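Local atomic coordinates of FACT-Spt16 (Cicer arietinum, PDB entry 5CE6), a protein that probably acts as a histone chaperone that binds H3-H4, as the N-terminal, peptidase-like part of the FACT complex subunit Spt16. Residues Ser311-Thr316 / Leu429-Ile434; Leu408-Leu413 / Phe425-Ala430. All coordinates share one frame; numbering follows the deposited sequence.

Both interactions use strand 424-435 of the peptidase-like domain. Interaction 2 joins it to strand 403-414 as a hairpin whose antiparallel ladder is interrupted by a beta bulge, while interaction 1 ties its more C-terminal half to strand 309-319, which belongs to another sheet. Leu429 and Ala430 are shared, and the centres lie about 13 Å apart. Interaction 1 is wholly buried, with one backbone bridge, a salt bridge and a hydroxyl bond. Interaction 2 lies farther from the centre of the chain: it is largely buried and leucine-rich, but ends in an exposed corner with a water. Thr316 of interaction 1 and Leu428 of interaction 2 also touch, by a probable hydrogen bond.

Interaction 1: Ser311-Thr316 / Leu429-Ile434; sequences SNIART and LADTII
Ala314 and Ala430 form a single antiparallel hydrogen-bonded bridge, with Ala314 N to Ala430 O at 3.0 Å and Ala430 N to Ala314 O at 3.0 Å. Their methyl groups are pressed together, Ala314 CB to Ala430 CB at 3.4 Å, tighter than usual carbon contact. The Ala430 methyl also meets Asn312 ND2.

Beside this bridge, Arg315 starts out from the strand away from its partner and then turns back, its chain bent at chi2 (-70°), which brings the guanidinium over to the second strand. NH1 of Arg315 bonds Ala314 O at 2.9 Å, arriving on the carbonyl face opposite to that used by Ala430 N, and adds a weak bond to Ala430 O. NH2 makes the stronger link: Arg315 NH2 to Asp431 OD1 is 2.8 Å and almost straight (176°), with the oxygen in the guanidinium plane and met on its syn side. The two flat groups are turned 52° apart, and the second pairing, NH1 to OD2, is weak. Farther along, Thr432 OG1 donates to a lone pair of Asn312 O at 2.8 Å, in the carbonyl plane.

Several neighbours set these groups in place. Within its own strand, Ile313 puts CD1 over one face of the Arg315 guanidinium, 3.6 Å above its plane and offset toward the rim. Asp431 is held by Thr444 at OD1 and by Lys449 and Gln336 at OD2, while the Asn312 amide is fixed by Tyr267 and Asn405. The contact thus joins two sheets in the interior of the M24-like domain.

With Arg315 and Lys449 both paired to it, the buried Asp431 carboxylate probably stays ionised, and its charge would be well compensated despite its burial.

Interaction 2: Leu408-Leu413 / Phe425-Ala430; sequences LGFQNL and FSLLLA
Leu408 and Leu429 open the backbone ladder, with Leu408 N to Leu429 O at 2.9 Å and a return bond from Leu429 N to Leu408 O, both nearly along the C=O axis. The next hydrogen-bonded pair is Phe410 with Leu427, linked both ways. Between them Gly409 and Leu428 form a non-hydrogen-bonded pair, where the glycine CA comes within 3.1 Å of Leu427 O.

This is the beta hairpin of strands 403-414 and 424-435 in the M24-like domain, and a beta bulge interrupts it. The register slips by one between Phe410 and Leu413, as the chain turns a corner at Asn412, and pairing resumes with Phe425 N to Leu413 O at 2.9 Å.

Two polar side chains meet at the bulge. Ser426 OG, set beside its own backbone N (chi1 -60°), accepts from Asn412 N at 3.2 Å in a nearly straight bond. A water bridges Asn412 OD1 and Ser426 OG, at 2.7 Å from each.

The apolar contacts gather on the face carrying Phe410, Leu413, Phe425 and Leu427. Leu413 CB sits over one face of the Phe425 ring, a CH-pi contact 3.9 Å from the centroid, and Leu413 CD1 reaches the same ring at CZ and CE2. Helix 323-342 packs against this face, through Ala328 on Leu413 and Leu427.

Interaction 1: Ser311-Thr316 / Leu429-Ile434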
loop_
_atom_site.group_PDB
_atom_site.type_symbol
_atom_site.label_atom_id
_atom_site.label_comp_id
_atom_site.label_asym_id
_atom_site.label_seq_id
_atom_site.Cartn_x
_atom_site.Cartn_y
_atom_site.Cartn_z
ATOM N N SER A 311 -3.452 4.175 -4.345
ATOM C CA SER A 311 -3.053 5.576 -4.268
ATOM C C SER A 311 -3.568 6.086 -2.947
ATOM O O SER A 311 -4.373 5.419 -2.292
ATOM C CB SER A 311 -3.635 6.394 -5.429
ATOM O OG SER A 311 -5.060 6.412 -5.374
ATOM N N ASN A 312 -3.123 7.268 -2.543
ATOM C CA ASN A 312 -3.547 7.783 -1.254
ATOM C C ASN A 312 -3.501 9.298 -1.219
ATOM O O ASN A 312 -2.645 9.909 -1.863
ATOM C CB ASN A 312 -2.634 7.274 -0.149
ATOM C CG ASN A 312 -3.207 7.550 1.219
ATOM O OD1 ASN A 312 -4.349 7.182 1.500
ATOM N ND2 ASN A 312 -2.442 8.223 2.065
ATOM N N ILE A 313 -4.407 9.901 -0.453
ATOM C CA ILE A 313 -4.302 11.331 -0.169
ATOM C C ILE A 313 -4.835 11.545 1.231
ATOM O O ILE A 313 -5.648 10.767 1.716
ATOM C CB ILE A 313 -5.101 12.177 -1.198
ATOM C CG1 ILE A 313 -4.651 13.645 -1.186
ATOM C CG2 ILE A 313 -6.601 12.110 -0.916
ATOM C CD1 ILE A 313 -5.476 14.516 -2.142
ATOM N N ALA A 314 -4.340 12.567 1.916
ATOM C CA ALA A 314 -4.878 12.921 3.220
ATOM C C ALA A 314 -4.755 14.420 3.353
ATOM O O ALA A 314 -3.740 14.999 2.954
ATOM C CB ALA A 314 -4.124 12.224 4.353
ATOM N N ARG A 315 -5.802 15.040 3.895
ATOM C CA ARG A 315 -5.814 16.490 4.115
ATOM C C ARG A 315 -6.361 16.777 5.490
ATOM O O ARG A 315 -7.139 16.000 6.029
ATOM C CB ARG A 315 -6.689 17.178 3.064
ATOM C CG ARG A 315 -6.148 17.100 1.630
ATOM C CD ARG A 315 -4.904 17.974 1.463
ATOM N NE ARG A 315 -4.389 17.940 0.085
ATOM C CZ ARG A 315 -3.431 17.118 -0.339
ATOM N NH1 ARG A 315 -2.875 16.243 0.493
ATOM N NH2 ARG A 315 -3.018 17.178 -1.601
ATOM N N THR A 316 -5.940 17.899 6.061
ATOM C CA THR A 316 -6.480 18.361 7.327
ATOM C C THR A 316 -7.132 19.720 7.095
ATOM O O THR A 316 -6.570 20.582 6.410
ATOM C CB THR A 316 -5.377 18.505 8.361
ATOM O OG1 THR A 316 -4.770 17.228 8.557
ATOM C CG2 THR A 316 -5.940 18.990 9.689
ATOM N N LEU A 429 -0.966 15.129 6.534
ATOM C CA LEU A 429 -0.922 15.427 5.109
ATOM C C LEU A 429 -0.375 14.218 4.374
ATOM O O LEU A 429 0.648 13.660 4.770
ATOM C CB LEU A 429 -0.030 16.639 4.825
ATOM C CG LEU A 429 -0.615 18.007 5.155
ATOM C CD1 LEU A 429 0.445 19.080 4.934
ATOM C CD2 LEU A 429 -1.816 18.277 4.262
ATOM N N ALA A 430 -1.045 13.808 3.304
ATOM C CA ALA A 430 -0.519 12.720 2.481
ATOM C C ALA A 430 -0.743 12.990 1.016
ATOM O O ALA A 430 -1.792 13.505 0.618
ATOM C CB ALA A 430 -1.136 11.371 2.866
ATOM N N ASP A 431 0.252 12.619 0.216
ATOM C CA ASP A 431 0.110 12.624 -1.236
ATOM C C ASP A 431 0.757 11.404 -1.857
ATOM O O ASP A 431 1.613 10.769 -1.240
ATOM C CB ASP A 431 0.765 13.866 -1.836
ATOM C CG ASP A 431 -0.050 15.117 -1.620
ATOM O OD1 ASP A 431 -0.999 15.349 -2.398
ATOM O OD2 ASP A 431 0.250 15.856 -0.675
ATOM N N THR A 432 0.380 11.108 -3.104
ATOM C CA THR A 432 1.024 10.025 -3.866
ATOM C C THR A 432 1.979 10.655 -4.860
ATOM O O THR A 432 1.606 11.567 -5.599
ATOM C CB THR A 432 0.006 9.157 -4.599
ATOM O OG1 THR A 432 -0.911 8.634 -3.639
ATOM C CG2 THR A 432 0.695 7.992 -5.297
ATOM N N ILE A 433 3.232 10.213 -4.849
ATOM C CA ILE A 433 4.213 10.824 -5.753
ATOM C C ILE A 433 4.905 9.762 -6.600
ATOM O O ILE A 433 5.087 8.626 -6.153
ATOM C CB ILE A 433 5.249 11.676 -5.005
ATOM C CG1 ILE A 433 6.249 10.798 -4.267
ATOM C CG2 ILE A 433 4.571 12.677 -4.043
ATOM C CD1 ILE A 433 7.404 11.601 -3.699
ATOM N N ILE A 434 5.279 10.138 -7.823
ATOM C CA ILE A 434 5.941 9.209 -8.737
ATOM C C ILE A 434 7.350 9.716 -8.963
ATOM O O ILE A 434 7.542 10.886 -9.267
ATOM C CB ILE A 434 5.238 9.161 -10.108
ATOM C CG1 ILE A 434 3.736 8.943 -9.933
ATOM C CG2 ILE A 434 5.866 8.076 -10.998
ATOM C CD1 ILE A 434 3.362 7.543 -9.656
#

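Interaction 2: Leu408-Leu413 / Phe425-Ala430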
loop_
_atom_site.group_PDB
_atom_site.type_symbol
_atom_site.label_atom_id
_atom_site.label_comp_id
_atom_site.label_asym_id
_atom_site.label_seq_id
_atom_site.Cartn_x
_atom_site.Cartn_y
_atom_site.Cartn_z
ATOM N N LEU A 408 2.658 12.324 6.286
ATOM C CA LEU A 408 3.397 12.869 7.408
ATOM C C LEU A 408 2.435 13.599 8.343
ATOM O O LEU A 408 1.527 14.313 7.887
ATOM C CB LEU A 408 4.462 13.842 6.879
ATOM C CG LEU A 408 5.420 14.414 7.924
ATOM C CD1 LEU A 408 6.363 13.335 8.428
ATOM C CD2 LEU A 408 6.203 15.596 7.347
ATOM N N GLY A 409 2.607 13.403 9.646
ATOM C CA GLY A 409 1.701 14.021 10.590
ATOM C C GLY A 409 2.320 14.518 11.874
ATOM O O GLY A 409 3.500 14.292 12.159
ATOM N N PHE A 410 1.508 15.227 12.650
ATOM C CA PHE A 410 1.847 15.557 14.025
ATOM C C PHE A 410 0.840 14.843 14.898
ATOM O O PHE A 410 -0.365 14.954 14.656
ATOM C CB PHE A 410 1.729 17.059 14.269
ATOM C CG PHE A 410 2.951 17.843 13.895
ATOM C CD1 PHE A 410 4.180 17.551 14.467
ATOM C CD2 PHE A 410 2.861 18.892 12.978
ATOM C CE1 PHE A 410 5.315 18.303 14.132
ATOM C CE2 PHE A 410 3.978 19.645 12.636
ATOM C CZ PHE A 410 5.211 19.348 13.203
ATOM N N GLN A 411 1.327 14.123 15.906
ATOM C CA GLN A 411 0.445 13.367 16.809
ATOM C C GLN A 411 0.421 13.960 18.199
ATOM O O GLN A 411 1.472 14.155 18.813
ATOM C CB GLN A 411 0.901 11.908 16.928
ATOM C CG GLN A 411 1.462 11.333 15.655
ATOM C CD GLN A 411 1.879 9.888 15.810
ATOM O OE1 GLN A 411 3.071 9.574 15.877
ATOM N NE2 GLN A 411 0.899 8.997 15.861
ATOM N N ASN A 412 -0.784 14.230 18.696
ATOM C CA ASN A 412 -0.996 14.686 20.075
ATOM C C ASN A 412 -0.334 16.016 20.439
ATOM O O ASN A 412 0.269 16.165 21.509
ATOM C CB ASN A 412 -0.634 13.595 21.093
ATOM C CG ASN A 412 -1.425 12.320 20.881
ATOM O OD1 ASN A 412 -2.596 12.357 20.500
ATOM N ND2 ASN A 412 -0.784 11.182 21.121
ATOM N N LEU A 413 -0.449 16.986 19.541
ATOM C CA LEU A 413 -0.137 18.358 19.908
ATOM C C LEU A 413 -1.197 18.847 20.883
ATOM O O LEU A 413 -2.293 18.287 20.961
ATOM C CB LEU A 413 -0.117 19.247 18.670
ATOM C CG LEU A 413 0.971 18.935 17.647
ATOM C CD1 LEU A 413 0.731 19.747 16.398
ATOM C CD2 LEU A 413 2.337 19.262 18.235
ATOM N N PHE A 425 -4.803 17.399 19.793
ATOM C CA PHE A 425 -5.194 17.227 18.400
ATOM C C PHE A 425 -4.049 16.669 17.574
ATOM O O PHE A 425 -2.903 16.635 18.021
ATOM C CB PHE A 425 -5.675 18.549 17.791
ATOM C CG PHE A 425 -4.579 19.560 17.580
ATOM C CD1 PHE A 425 -4.140 20.358 18.628
ATOM C CD2 PHE A 425 -3.990 19.714 16.330
ATOM C CE1 PHE A 425 -3.135 21.296 18.436
ATOM C CE2 PHE A 425 -2.980 20.639 16.127
ATOM C CZ PHE A 425 -2.547 21.440 17.180
ATOM N N SER A 426 -4.364 16.220 16.366
ATOM C CA SER A 426 -3.338 15.756 15.447
ATOM C C SER A 426 -3.567 16.403 14.082
ATOM O O SER A 426 -4.626 16.984 13.837
ATOM C CB SER A 426 -3.365 14.220 15.336
ATOM O OG SER A 426 -3.123 13.624 16.611
ATOM N N LEU A 427 -2.560 16.332 13.214
ATOM C CA LEU A 427 -2.645 16.852 11.846
ATOM C C LEU A 427 -2.011 15.844 10.912
ATOM O O LEU A 427 -1.068 15.156 11.306
ATOM C CB LEU A 427 -1.883 18.173 11.708
ATOM C CG LEU A 427 -2.255 19.307 12.665
ATOM C CD1 LEU A 427 -1.211 20.424 12.575
ATOM C CD2 LEU A 427 -3.620 19.851 12.376
ATOM N N LEU A 428 -2.492 15.789 9.675
ATOM C CA LEU A 428 -2.000 14.809 8.700
ATOM C C LEU A 428 -2.054 15.336 7.274
ATOM O O LEU A 428 -3.065 15.921 6.849
ATOM C CB LEU A 428 -2.827 13.521 8.816
ATOM C CG LEU A 428 -2.438 12.411 7.837
ATOM C CD1 LEU A 428 -1.045 11.894 8.167
ATOM C CD2 LEU A 428 -3.464 11.291 7.935
ATOM N N LEU A 429 -0.966 15.129 6.534
ATOM C CA LEU A 429 -0.922 15.427 5.109
ATOM C C LEU A 429 -0.375 14.218 4.374
ATOM O O LEU A 429 0.648 13.660 4.770
ATOM C CB LEU A 429 -0.030 16.639 4.825
ATOM C CG LEU A 429 -0.615 18.007 5.155
ATOM C CD1 LEU A 429 0.445 19.080 4.934
ATOM C CD2 LEU A 429 -1.816 18.277 4.262
ATOM N N ALA A 430 -1.045 13.808 3.304
ATOM C CA ALA A 430 -0.519 12.720 2.481
ATOM C C ALA A 430 -0.743 12.990 1.016
ATOM O O ALA A 430 -1.792 13.505 0.618
ATOM C CB ALA A 430 -1.136 11.371 2.866
HETATM O O HOH W 1 -4.372 13.779 19.055
#